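Local coordinates for sensor protein QseC (PDB 3JZ3), which acts as the sensor histidine kinase of the QseB/QseC two-component system, probably autophosphorylating on histidine with ATP, and activates the flagella regulon, with the cytoplasmic kinase segment present here, at residues Ser137-Thr142 with Phe148-Asn153; Ala96-Arg101 with Asn128-Ser133; Ser46-Ala51 with Val122-Asp127; Arg53-Leu58 with Pro115-Leu120. All blocks are in the same frame, centred on the assembly; numbering follows the deposited sequence.

Contact 1 of 4, residues Ser137-Thr142 with Phe148-Asn153; sequences SVVDVT and FIVRDN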
loop_
_atom_site.group_PDB
_atom_site.type_symbol
_atom_site.label_atom_id
_atom_site.label_comp_id
_atom_site.label_asym_id
_atom_site.label_seq_id
_atom_site.Cartn_x
_atom_site.Cartn_y
_atom_site.Cartn_z
ATOM N N SER B 137 22.430 2.662 18.219
ATOM C CA SER B 137 22.887 1.412 17.603
ATOM C C SER B 137 22.739 1.422 16.080
ATOM O O SER B 137 22.195 2.365 15.501
ATOM C CB SER B 137 22.170 0.205 18.215
ATOM O OG SER B 137 20.785 0.229 17.919
ATOM N N VAL B 138 23.237 0.366 15.443
ATOM C CA VAL B 138 23.268 0.270 13.984
ATOM C C VAL B 138 22.445 -0.918 13.488
ATOM O O VAL B 138 22.533 -2.020 14.041
ATOM C CB VAL B 138 24.724 0.136 13.453
ATOM C CG1 VAL B 138 24.759 0.224 11.932
ATOM C CG2 VAL B 138 25.631 1.204 14.066
ATOM N N VAL B 139 21.648 -0.678 12.450
ATOM C CA VAL B 139 20.968 -1.748 11.721
ATOM C C VAL B 139 21.770 -2.094 10.467
ATOM O O VAL B 139 22.051 -1.223 9.644
ATOM C CB VAL B 139 19.520 -1.359 11.333
ATOM C CG1 VAL B 139 18.871 -2.452 10.484
ATOM C CG2 VAL B 139 18.687 -1.085 12.581
ATOM N N ASP B 140 22.135 -3.367 10.333
ATOM C CA ASP B 140 22.913 -3.844 9.192
ATOM C C ASP B 140 22.053 -4.565 8.163
ATOM O O ASP B 140 21.463 -5.607 8.459
ATOM C CB ASP B 140 24.039 -4.775 9.658
ATOM C CG ASP B 140 25.133 -4.040 10.397
ATOM O OD1 ASP B 140 25.734 -3.122 9.803
ATOM O OD2 ASP B 140 25.400 -4.388 11.570
ATOM N N VAL B 141 21.998 -4.005 6.957
ATOM C CA VAL B 141 21.342 -4.652 5.821
ATOM C C VAL B 141 22.412 -5.059 4.811
ATOM O O VAL B 141 23.152 -4.211 4.312
ATOM C CB VAL B 141 20.291 -3.737 5.145
ATOM C CG1 VAL B 141 19.533 -4.495 4.059
ATOM C CG2 VAL B 141 19.314 -3.187 6.175
ATOM N N THR B 142 22.485 -6.354 4.520
ATOM C CA THR B 142 23.546 -6.899 3.681
ATOM C C THR B 142 22.978 -7.739 2.543
ATOM O O THR B 142 22.163 -8.627 2.770
ATOM C CB THR B 142 24.527 -7.766 4.511
ATOM O OG1 THR B 142 25.075 -6.983 5.578
ATOM C CG2 THR B 142 25.672 -8.295 3.649
ATOM N N PHE B 148 20.077 -12.203 1.528
ATOM C CA PHE B 148 20.295 -10.924 2.196
ATOM C C PHE B 148 20.017 -11.053 3.689
ATOM O O PHE B 148 19.278 -11.943 4.114
ATOM C CB PHE B 148 19.556 -9.743 1.529
ATOM C CG PHE B 148 18.058 -9.791 1.644
ATOM C CD1 PHE B 148 17.413 -9.224 2.741
ATOM C CD2 PHE B 148 17.289 -10.358 0.632
ATOM C CE1 PHE B 148 16.018 -9.250 2.845
ATOM C CE2 PHE B 148 15.890 -10.387 0.722
ATOM C CZ PHE B 148 15.257 -9.836 1.833
ATOM N N ILE B 149 20.645 -10.189 4.477
ATOM C CA ILE B 149 20.542 -10.252 5.931
ATOM C C ILE B 149 20.149 -8.897 6.495
ATOM O O ILE B 149 20.709 -7.869 6.112
ATOM C CB ILE B 149 21.876 -10.705 6.594
ATOM C CG1 ILE B 149 22.284 -12.108 6.119
ATOM C CG2 ILE B 149 21.764 -10.675 8.122
ATOM C CD1 ILE B 149 23.771 -12.435 6.317
ATOM N N VAL B 150 19.169 -8.910 7.394
ATOM C CA VAL B 150 18.822 -7.741 8.194
ATOM C C VAL B 150 19.153 -8.082 9.647
ATOM O O VAL B 150 18.723 -9.115 10.164
ATOM C CB VAL B 150 17.335 -7.344 8.025
ATOM C CG1 VAL B 150 17.032 -6.043 8.762
ATOM C CG2 VAL B 150 16.980 -7.209 6.547
ATOM N N ARG B 151 19.932 -7.217 10.290
ATOM C CA ARG B 151 20.527 -7.514 11.589
ATOM C C ARG B 151 20.537 -6.279 12.489
ATOM O O ARG B 151 20.972 -5.205 12.073
ATOM C CB ARG B 151 21.953 -8.028 11.376
ATOM C CG ARG B 151 22.735 -8.321 12.637
ATOM C CD ARG B 151 24.216 -8.054 12.412
ATOM N NE ARG B 151 25.041 -8.507 13.531
ATOM C CZ ARG B 151 25.205 -7.845 14.674
ATOM N NH1 ARG B 151 24.594 -6.682 14.879
ATOM N NH2 ARG B 151 25.979 -8.354 15.623
ATOM N N ASP B 152 20.059 -6.441 13.721
ATOM C CA ASP B 152 20.047 -5.354 14.704
ATOM C C ASP B 152 20.812 -5.723 15.979
ATOM O O ASP B 152 21.300 -6.847 16.113
ATOM C CB ASP B 152 18.604 -4.932 15.031
ATOM C CG ASP B 152 17.779 -6.062 15.635
ATOM O OD1 ASP B 152 16.918 -6.619 14.921
ATOM O OD2 ASP B 152 17.992 -6.394 16.824
ATOM N N ASN B 153 20.905 -4.770 16.906
ATOM C CA ASN B 153 21.576 -4.970 18.195
ATOM C C ASN B 153 20.612 -5.038 19.382
ATOM O O ASN B 153 21.000 -4.771 20.522
ATOM C CB ASN B 153 22.608 -3.864 18.431
ATOM C CG ASN B 153 23.815 -3.992 17.530
ATOM O OD1 ASN B 153 24.505 -5.013 17.537
ATOM N ND2 ASN B 153 24.084 -2.949 16.753
HETATM O O HOH W 1 23.493 -7.399 7.666
#
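T142 and I149 form one hydrogen-bonded pair of this antiparallel ladder, exchanging two backbone hydrogen bonds, T142 N to I149 O and I149 N to T142 O, each 2.8 Å long. Two residues along each strand, D140 and R151 form the next such pair; D140 N reaches R151 O at 2.8 Å, and R151 N returns a less straight bond to D140 O. Between them V141 and V150 meet as a non-hydrogen-bonded pair. Their beta-branched side chains suit an extended backbone, and together with V139 they turn a buried apolar face toward helix 115-131, where V141 lies on L126 and V150 on A129.

The other face, carrying D140, T142, I149 and R151, is partly exposed and mostly polar. Here D140 and R151 run alongside each other, but D140 OD2 stands 4.1 Å from R151 NH1, well out of the guanidinium plane, so between the two charged groups there is attraction but no hydrogen bond. D140 OD1 instead bridges to R101, while R151 NH1 donates almost within its own plane to N153 OD1 at 3.1 Å. A water joins T142 OG1 to I149 O. Beyond the ladder the pairing loosens: S137 CB lies 4.0 Å from N153 ND2, with no bridge.

These strands make a beta hairpin in the central sheet of the GHKL-type ATP-binding domain, and D152, N153 and G154 begin a DxGxG sequence consistent with the G1 box.

Contact 2 of 4, residues Ala96-Arg101 with Asn128-Ser133; sequences AKIDVR and NAVRYS
V130 meets I98 through methyl groups, V130 CG1 lying 4.3 Å from I98 CG2, as the last turn of helix 115-131 comes up against the start of strand 99-104. Following the helix toward its end, A129 comes first. It does not touch the 96-101 segment; its carbonyl oxygen accepts the hydroxyl of S133, while its small methyl group fits beside V139 and D152. V130 follows as a branched residue with a methyl for each of two partners: CG1 serves I98, and CG2 approaches V100 CG2 at 4.5 Å. Helical geometry then lapses at Y132, and the chain brings S133 back against I98.

There the S133 CB lies 3.7 Å from I98 CD1, and S133 O is only slightly nearer the same methyl at 3.5 Å. With CG2 of I98 anti to the backbone N (CG1 at chi1 -50°), CD1 meets S133 alone, while CG2 lies between V130 and S133 CB. The hydroxyl of S133 donates to A129 O at 2.6 Å, folding back on the final helical turn. I98 N takes part in the Schellman motif, K97 being C-prime, that ends helix 78-95.

No hydrogen bond crosses between the segments. Because S133 spends its hydroxyl on its own helix, it turns CB and its backbone carbonyl oxygen to I98, and the contact is van der Waals packing, mostly apolar.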
loop_
_atom_site.group_PDB
_atom_site.type_symbol
_atom_site.label_atom_id
_atom_site.label_comp_id
_atom_site.label_asym_id
_atom_site.label_seq_id
_atom_site.Cartn_x
_atom_site.Cartn_y
_atom_site.Cartn_z
ATOM N N ALA B 96 15.456 9.195 14.997
ATOM C CA ALA B 96 15.262 8.369 16.189
ATOM C C ALA B 96 16.580 7.791 16.711
ATOM O O ALA B 96 16.581 6.836 17.492
ATOM C CB ALA B 96 14.258 7.254 15.899
ATOM N N LYS B 97 17.692 8.383 16.273
ATOM C CA LYS B 97 19.054 7.961 16.646
ATOM C C LYS B 97 19.396 6.508 16.267
ATOM O O LYS B 97 20.173 5.839 16.959
ATOM C CB LYS B 97 19.329 8.228 18.136
ATOM N N ILE B 98 18.815 6.036 15.164
ATOM C CA ILE B 98 19.101 4.703 14.624
ATOM C C ILE B 98 19.748 4.833 13.244
ATOM O O ILE B 98 19.168 5.423 12.331
ATOM C CB ILE B 98 17.818 3.826 14.508
ATOM C CG1 ILE B 98 17.004 3.827 15.815
ATOM C CG2 ILE B 98 18.160 2.406 14.045
ATOM C CD1 ILE B 98 17.635 3.077 16.984
ATOM N N ASP B 99 20.951 4.285 13.103
ATOM C CA ASP B 99 21.655 4.305 11.824
ATOM C C ASP B 99 21.396 3.035 11.023
ATOM O O ASP B 99 21.421 1.932 11.572
ATOM C CB ASP B 99 23.156 4.496 12.040
ATOM C CG ASP B 99 23.536 5.950 12.243
ATOM O OD1 ASP B 99 22.651 6.775 12.564
ATOM O OD2 ASP B 99 24.734 6.269 12.078
ATOM N N VAL B 100 21.140 3.202 9.727
ATOM C CA VAL B 100 20.919 2.066 8.830
ATOM C C VAL B 100 22.065 1.955 7.825
ATOM O O VAL B 100 22.299 2.860 7.021
ATOM C CB VAL B 100 19.554 2.148 8.098
ATOM C CG1 VAL B 100 19.328 0.907 7.241
ATOM C CG2 VAL B 100 18.413 2.307 9.096
ATOM N N ARG B 101 22.782 0.839 7.893
ATOM C CA ARG B 101 23.936 0.600 7.043
ATOM C C ARG B 101 23.592 -0.436 5.992
ATOM O O ARG B 101 23.210 -1.561 6.321
ATOM C CB ARG B 101 25.125 0.128 7.886
ATOM C CG ARG B 101 26.340 -0.340 7.085
ATOM C CD ARG B 101 27.394 -0.978 7.990
ATOM N NE ARG B 101 27.935 -0.015 8.948
ATOM C CZ ARG B 101 28.245 -0.290 10.212
ATOM N NH1 ARG B 101 28.070 -1.512 10.704
ATOM N NH2 ARG B 101 28.725 0.669 10.992
ATOM N N ASN B 128 10.912 -3.988 11.781
ATOM C CA ASN B 128 11.175 -4.817 12.951
ATOM C C ASN B 128 12.573 -4.582 13.533
ATOM O O ASN B 128 12.738 -4.522 14.757
ATOM C CB ASN B 128 10.973 -6.298 12.615
ATOM C CG ASN B 128 11.282 -7.218 13.788
ATOM O OD1 ASN B 128 10.892 -6.950 14.925
ATOM N ND2 ASN B 128 11.984 -8.314 13.513
ATOM N N ALA B 129 13.569 -4.443 12.658
ATOM C CA ALA B 129 14.952 -4.228 13.088
ATOM C C ALA B 129 15.170 -2.836 13.681
ATOM O O ALA B 129 15.935 -2.680 14.630
ATOM C CB ALA B 129 15.918 -4.482 11.946
ATOM N N VAL B 130 14.495 -1.832 13.122
ATOM C CA VAL B 130 14.580 -0.460 13.633
ATOM C C VAL B 130 13.820 -0.323 14.961
ATOM O O VAL B 130 14.147 0.530 15.796
ATOM C CB VAL B 130 14.036 0.559 12.590
ATOM C CG1 VAL B 130 13.925 1.960 13.182
ATOM C CG2 VAL B 130 14.929 0.589 11.360
ATOM N N ARG B 131 12.785 -1.237 15.141
ATOM C CA ARG B 131 11.868 -1.055 16.293
ATOM C C ARG B 131 12.520 -1.529 17.597
ATOM O O ARG B 131 12.419 -0.862 18.630
ATOM C CB ARG B 131 10.553 -1.802 16.023
ATOM C CG ARG B 131 9.590 -1.895 17.185
ATOM C CD ARG B 131 8.444 -2.826 16.835
ATOM N NE ARG B 131 7.389 -2.799 17.848
ATOM C CZ ARG B 131 6.387 -1.920 17.867
ATOM N NH1 ARG B 131 6.292 -0.980 16.923
ATOM N NH2 ARG B 131 5.476 -1.982 18.835
ATOM N N TYR B 132 13.204 -2.676 17.539
ATOM C CA TYR B 132 13.861 -3.235 18.714
ATOM C C TYR B 132 15.332 -2.820 18.801
ATOM O O TYR B 132 16.105 -3.386 19.581
ATOM C CB TYR B 132 13.700 -4.758 18.735
ATOM C CG TYR B 132 12.265 -5.193 18.939
ATOM C CD1 TYR B 132 11.730 -5.321 20.222
ATOM C CD2 TYR B 132 11.435 -5.462 17.851
ATOM C CE1 TYR B 132 10.410 -5.713 20.416
ATOM C CE2 TYR B 132 10.115 -5.853 18.034
ATOM C CZ TYR B 132 9.610 -5.977 19.317
ATOM O OH TYR B 132 8.303 -6.365 19.504
ATOM N N SER B 133 15.705 -1.823 18.002
ATOM C CA SER B 133 17.033 -1.228 18.076
ATOM C C SER B 133 17.061 -0.157 19.156
ATOM O O SER B 133 16.234 0.758 19.138
ATOM C CB SER B 133 17.437 -0.615 16.733
ATOM O OG SER B 133 17.973 -1.591 15.863
#

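Contact 3 of 4, residues Ser46-Ala51 with Val122-Asp127; sequences SGIDRA and VRNLLD. With SO4 (sulfate ion), chain C.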
loop_
_atom_site.group_PDB
_atom_site.type_symbol
_atom_site.label_atom_id
_atom_site.label_comp_id
_atom_site.label_asym_id
_atom_site.label_seq_id
_atom_site.Cartn_x
_atom_site.Cartn_y
_atom_site.Cartn_z
ATOM N N SER B 46 3.187 1.835 10.937
ATOM C CA SER B 46 1.741 1.609 10.915
ATOM C C SER B 46 1.204 1.394 9.497
ATOM O O SER B 46 0.370 0.514 9.277
ATOM C CB SER B 46 1.012 2.775 11.591
ATOM O OG SER B 46 -0.385 2.717 11.360
ATOM N N GLY B 47 1.682 2.201 8.551
ATOM C CA GLY B 47 1.315 2.061 7.141
ATOM C C GLY B 47 1.648 0.685 6.596
ATOM O O GLY B 47 0.808 0.031 5.972
ATOM N N ILE B 48 2.882 0.249 6.847
ATOM C CA ILE B 48 3.355 -1.080 6.456
ATOM C C ILE B 48 2.613 -2.186 7.205
ATOM O O ILE B 48 2.340 -3.247 6.644
ATOM C CB ILE B 48 4.895 -1.205 6.656
ATOM C CG1 ILE B 48 5.640 -0.372 5.600
ATOM C CG2 ILE B 48 5.364 -2.670 6.657
ATOM C CD1 ILE B 48 5.350 -0.751 4.131
ATOM N N ASP B 49 2.275 -1.915 8.463
ATOM C CA ASP B 49 1.551 -2.855 9.313
ATOM C C ASP B 49 0.141 -3.143 8.788
ATOM O O ASP B 49 -0.311 -4.289 8.806
ATOM C CB ASP B 49 1.466 -2.294 10.733
ATOM C CG ASP B 49 2.058 -3.227 11.760
ATOM O OD1 ASP B 49 1.486 -4.320 11.969
ATOM O OD2 ASP B 49 3.096 -2.859 12.359
ATOM N N ARG B 50 -0.538 -2.094 8.328
ATOM C CA ARG B 50 -1.892 -2.208 7.792
ATOM C C ARG B 50 -1.925 -2.884 6.423
ATOM O O ARG B 50 -2.787 -3.720 6.167
ATOM C CB ARG B 50 -2.550 -0.834 7.707
ATOM C CG ARG B 50 -2.849 -0.214 9.053
ATOM C CD ARG B 50 -3.096 1.267 8.908
ATOM N NE ARG B 50 -3.318 1.893 10.204
ATOM C CZ ARG B 50 -3.741 3.139 10.377
ATOM N NH1 ARG B 50 -3.996 3.918 9.330
ATOM N NH2 ARG B 50 -3.913 3.604 11.606
ATOM N N ALA B 51 -0.987 -2.517 5.553
ATOM C CA ALA B 51 -0.853 -3.150 4.241
ATOM C C ALA B 51 -0.479 -4.623 4.376
ATOM O O ALA B 51 -0.978 -5.463 3.626
ATOM C CB ALA B 51 0.166 -2.414 3.392
ATOM N N VAL B 122 10.707 -7.112 2.678
ATOM C CA VAL B 122 11.924 -6.420 3.100
ATOM C C VAL B 122 11.608 -5.364 4.154
ATOM O O VAL B 122 12.308 -5.246 5.160
ATOM C CB VAL B 122 12.681 -5.788 1.896
ATOM C CG1 VAL B 122 13.817 -4.906 2.379
ATOM C CG2 VAL B 122 13.219 -6.876 0.973
ATOM N N ARG B 123 10.532 -4.620 3.919
ATOM C CA ARG B 123 10.143 -3.521 4.788
ATOM C C ARG B 123 9.711 -3.975 6.190
ATOM O O ARG B 123 9.987 -3.294 7.176
ATOM C CB ARG B 123 9.055 -2.690 4.117
ATOM C CG ARG B 123 8.801 -1.362 4.783
ATOM C CD ARG B 123 9.916 -0.363 4.545
ATOM N NE ARG B 123 9.649 0.884 5.256
ATOM C CZ ARG B 123 8.857 1.858 4.811
ATOM N NH1 ARG B 123 8.235 1.749 3.645
ATOM N NH2 ARG B 123 8.686 2.949 5.542
ATOM N N ASN B 124 9.043 -5.122 6.271
ATOM C CA ASN B 124 8.696 -5.727 7.555
ATOM C C ASN B 124 9.921 -6.075 8.393
ATOM O O ASN B 124 9.958 -5.798 9.594
ATOM C CB ASN B 124 7.834 -6.971 7.351
ATOM C CG ASN B 124 6.364 -6.643 7.271
ATOM O OD1 ASN B 124 5.715 -6.408 8.287
ATOM N ND2 ASN B 124 5.826 -6.627 6.059
ATOM N N LEU B 125 10.917 -6.679 7.750
ATOM C CA LEU B 125 12.170 -7.026 8.415
ATOM C C LEU B 125 12.912 -5.777 8.873
ATOM O O LEU B 125 13.553 -5.776 9.926
ATOM C CB LEU B 125 13.065 -7.848 7.486
ATOM C CG LEU B 125 12.609 -9.234 7.031
ATOM C CD1 LEU B 125 13.614 -9.780 6.034
ATOM C CD2 LEU B 125 12.436 -10.191 8.205
ATOM N N LEU B 126 12.813 -4.720 8.068
ATOM C CA LEU B 126 13.463 -3.448 8.351
ATOM C C LEU B 126 12.805 -2.698 9.495
ATOM O O LEU B 126 13.490 -2.239 10.403
ATOM C CB LEU B 126 13.494 -2.566 7.104
ATOM C CG LEU B 126 14.755 -2.633 6.252
ATOM C CD1 LEU B 126 14.580 -1.767 5.026
ATOM C CD2 LEU B 126 15.955 -2.175 7.058
ATOM N N ASP B 127 11.480 -2.567 9.436
ATOM C CA ASP B 127 10.706 -1.934 10.505
ATOM C C ASP B 127 10.896 -2.656 11.833
ATOM O O ASP B 127 11.029 -2.016 12.874
ATOM C CB ASP B 127 9.217 -1.882 10.145
ATOM C CG ASP B 127 8.922 -0.942 8.985
ATOM O OD1 ASP B 127 9.814 -0.160 8.589
ATOM O OD2 ASP B 127 7.787 -0.987 8.468
HETATM S S SO4 C . -2.719 0.160 13.408
HETATM O O1 SO4 C . -1.912 -0.400 12.326
HETATM O O2 SO4 C . -3.722 1.069 12.857
HETATM O O3 SO4 C . -3.393 -0.921 14.123
HETATM O O4 SO4 C . -1.851 0.892 14.326
#
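I48 is the side chain through which helix 42-61 touches R123, N124 and D127. Its CG1 packs 3.4 Å from R123 CG and also lies over one face of the guanidinium group, offset toward the rim, the two side chains crossing at about a right angle. CG2 approaches N124 ND2 at 4.0 Å, and CB lies 3.4 Å from D127 OD2. A branched aliphatic residue suits this spot: its carbons pack against R123 CG but also against the flanks of polar groups, whose own bonds are made elsewhere.

Polar bonds set those partners in place. R123, bent at chi2 (73°), brings NE to 3.5 Å from D127 OD1 in a salt bridge within the helix. N124 ND2 donates to L120 O and is also bonded to T52 OG1, which in turn bonds I48 O. Away from this interface, R50 NE and NH2 hold O2 of a sulfate, probably from the crystallisation liquor, that R53 also binds.

The segment axes pass 10.3 Å apart at 135°. Helix 42-61, of the phosphoacceptor HisKA region, thus lies across helix 115-131 of the ATP-binding domain; helix 78-95 flanks the latter at R123 and D127, helix 186-193 borders N124, and L125 reaches strands 147-151 and 208-213.

Contact 4 of 4, residues Arg53-Leu58 with Pro115-Leu120; sequences RLVDQL and PLLLSL. With SO4 (sulfate ion), chain C.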
loop_
_atom_site.group_PDB
_atom_site.type_symbol
_atom_site.label_atom_id
_atom_site.label_comp_id
_atom_site.label_asym_id
_atom_site.label_seq_id
_atom_site.Cartn_x
_atom_site.Cartn_y
_atom_site.Cartn_z
ATOM N N ARG B 53 -1.106 -6.720 7.080
ATOM C CA ARG B 53 -2.293 -7.424 7.575
ATOM C C ARG B 53 -3.300 -7.774 6.477
ATOM O O ARG B 53 -3.757 -8.919 6.392
ATOM C CB ARG B 53 -2.962 -6.613 8.686
ATOM C CG ARG B 53 -2.754 -7.200 10.069
ATOM C CD ARG B 53 -2.330 -6.158 11.093
ATOM N NE ARG B 53 -3.218 -5.000 11.179
ATOM C CZ ARG B 53 -2.892 -3.856 11.782
ATOM N NH1 ARG B 53 -1.697 -3.712 12.352
ATOM N NH2 ARG B 53 -3.753 -2.851 11.812
ATOM N N LEU B 54 -3.626 -6.798 5.633
ATOM C CA LEU B 54 -4.578 -7.003 4.544
ATOM C C LEU B 54 -4.061 -7.986 3.491
ATOM O O LEU B 54 -4.750 -8.954 3.152
ATOM C CB LEU B 54 -4.950 -5.665 3.889
ATOM C CG LEU B 54 -5.977 -5.672 2.748
ATOM C CD1 LEU B 54 -7.296 -6.327 3.165
ATOM C CD2 LEU B 54 -6.218 -4.256 2.249
ATOM N N VAL B 55 -2.854 -7.735 2.984
ATOM C CA VAL B 55 -2.281 -8.540 1.902
ATOM C C VAL B 55 -1.936 -9.951 2.384
ATOM O O VAL B 55 -2.099 -10.919 1.639
ATOM C CB VAL B 55 -1.062 -7.840 1.233
ATOM C CG1 VAL B 55 -0.393 -8.752 0.219
ATOM C CG2 VAL B 55 -1.498 -6.542 0.556
ATOM N N ASP B 56 -1.483 -10.062 3.634
ATOM C CA ASP B 56 -1.267 -11.364 4.265
ATOM C C ASP B 56 -2.546 -12.195 4.264
ATOM O O ASP B 56 -2.534 -13.357 3.855
ATOM C CB ASP B 56 -0.754 -11.204 5.699
ATOM C CG ASP B 56 -0.408 -12.536 6.360
ATOM O OD1 ASP B 56 0.029 -13.476 5.658
ATOM O OD2 ASP B 56 -0.569 -12.638 7.594
ATOM N N GLN B 57 -3.644 -11.593 4.722
ATOM C CA GLN B 57 -4.940 -12.267 4.751
ATOM C C GLN B 57 -5.366 -12.680 3.346
ATOM O O GLN B 57 -5.764 -13.824 3.128
ATOM C CB GLN B 57 -6.002 -11.380 5.401
ATOM C CG GLN B 57 -7.371 -12.044 5.521
ATOM C CD GLN B 57 -8.351 -11.251 6.367
ATOM O OE1 GLN B 57 -8.332 -10.018 6.386
ATOM N NE2 GLN B 57 -9.218 -11.963 7.072
ATOM N N LEU B 58 -5.250 -11.757 2.393
ATOM C CA LEU B 58 -5.646 -12.031 1.011
ATOM C C LEU B 58 -4.793 -13.115 0.345
ATOM O O LEU B 58 -5.301 -13.893 -0.464
ATOM C CB LEU B 58 -5.648 -10.749 0.173
ATOM C CG LEU B 58 -6.685 -9.676 0.525
ATOM C CD1 LEU B 58 -6.532 -8.466 -0.385
ATOM C CD2 LEU B 58 -8.105 -10.216 0.456
ATOM N N PRO B 115 7.114 -7.441 -7.268
ATOM C CA PRO B 115 7.830 -6.306 -6.667
ATOM C C PRO B 115 7.221 -5.772 -5.369
ATOM O O PRO B 115 7.949 -5.514 -4.411
ATOM C CB PRO B 115 7.758 -5.222 -7.754
ATOM C CG PRO B 115 7.522 -5.948 -9.015
ATOM C CD PRO B 115 6.719 -7.160 -8.662
ATOM N N LEU B 116 5.903 -5.594 -5.347
ATOM C CA LEU B 116 5.219 -5.070 -4.166
ATOM C C LEU B 116 5.308 -6.024 -2.988
ATOM O O LEU B 116 5.538 -5.597 -1.854
ATOM C CB LEU B 116 3.761 -4.753 -4.485
ATOM C CG LEU B 116 3.415 -3.339 -4.965
ATOM C CD1 LEU B 116 4.278 -2.842 -6.130
ATOM C CD2 LEU B 116 1.953 -3.304 -5.340
ATOM N N LEU B 117 5.135 -7.314 -3.259
ATOM C CA LEU B 117 5.263 -8.333 -2.230
ATOM C C LEU B 117 6.679 -8.397 -1.669
ATOM O O LEU B 117 6.860 -8.499 -0.455
ATOM C CB LEU B 117 4.813 -9.702 -2.749
ATOM C CG LEU B 117 3.323 -9.878 -3.090
ATOM C CD1 LEU B 117 3.025 -11.326 -3.426
ATOM C CD2 LEU B 117 2.395 -9.390 -1.975
ATOM N N LEU B 118 7.684 -8.314 -2.538
ATOM C CA LEU B 118 9.077 -8.355 -2.071
ATOM C C LEU B 118 9.430 -7.103 -1.282
ATOM O O LEU B 118 10.217 -7.156 -0.334
ATOM C CB LEU B 118 10.062 -8.560 -3.222
ATOM C CG LEU B 118 10.166 -9.988 -3.760
ATOM C CD1 LEU B 118 11.288 -10.076 -4.781
ATOM C CD2 LEU B 118 10.375 -11.006 -2.633
ATOM N N SER B 119 8.829 -5.989 -1.682
ATOM C CA SER B 119 8.989 -4.723 -0.989
ATOM C C SER B 119 8.398 -4.809 0.419
ATOM O O SER B 119 8.998 -4.322 1.376
ATOM C CB SER B 119 8.339 -3.597 -1.797
ATOM O OG SER B 119 8.376 -2.375 -1.089
ATOM N N LEU B 120 7.232 -5.447 0.534
ATOM C CA LEU B 120 6.575 -5.676 1.825
ATOM C C LEU B 120 7.404 -6.562 2.744
ATOM O O LEU B 120 7.568 -6.251 3.919
ATOM C CB LEU B 120 5.194 -6.315 1.630
ATOM C CG LEU B 120 4.003 -5.420 1.294
ATOM C CD1 LEU B 120 2.786 -6.282 1.002
ATOM C CD2 LEU B 120 3.713 -4.441 2.427
HETATM S S SO4 C . -2.719 0.160 13.408
HETATM O O1 SO4 C . -1.912 -0.400 12.326
HETATM O O2 SO4 C . -3.722 1.069 12.857
HETATM O O3 SO4 C . -3.393 -0.921 14.123
HETATM O O4 SO4 C . -1.851 0.892 14.326
#
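V55 has the most surface buried here, and its CG1 methyl does nearly all the touching: it lies 3.6 Å from L117 CD2 and 4.1 Å from L120 CD1. Chi1 of 174° sets CG1 opposite the backbone N and out toward helix 115-131, where it meets two leucines that lie three residues apart. Valine offers a short, branched, apolar surface, and the longer leucines span the distance to it.

L120 starts out toward helix 42-61 and closes on V55 with one branch, CD1, which also comes within 4.2 Å of V55 CB. L117 starts out less directly, and it is the end of its side chain that reaches V55: CD2 supplies the contact. L117 also packs on L70, L193 and H194. V55 in turn lies against L58 of the second subunit, so the valine stands where the two helices of this chain border the dimer partner.

R53 and D56 point elsewhere. R53, bent at chi2 and chi3, binds a sulfate, probably from the crystallisation liquor, together with R50; its NH2 donates to sulfate O3 at 3.0 Å and to O1 at 3.1 Å, and also forms a salt bridge with D72 of the second subunit. D56 forms another with R189.

Between the segments themselves there is no hydrogen bond or ion pair. Methyl packing among one valine and two leucines fixes little orientation by itself, so the contact probably rests on exclusion of water and on shape.

From the N terminus, helix 42-61 supplies the first segments of contact 3 and contact 4 in turn. Contact 2 then opens at 96-101, before helix 115-131 and the turn after it close all three: contact 4 at 115-120, contact 3 at 122-127, contact 2 at 128-133. Contact 4 is therefore enclosed by contact 3, whereas contact 2 crosses both. Contact 1 follows in series, a short hairpin opened and closed after the rest. Contacts 3 and 4 tie the HisKA helix to the ATP-binding domain beside the second subunit and share one sulfate. Contacts 1 and 2 meet in the sheet, where strands 99-104 and 138-143 are neighbours.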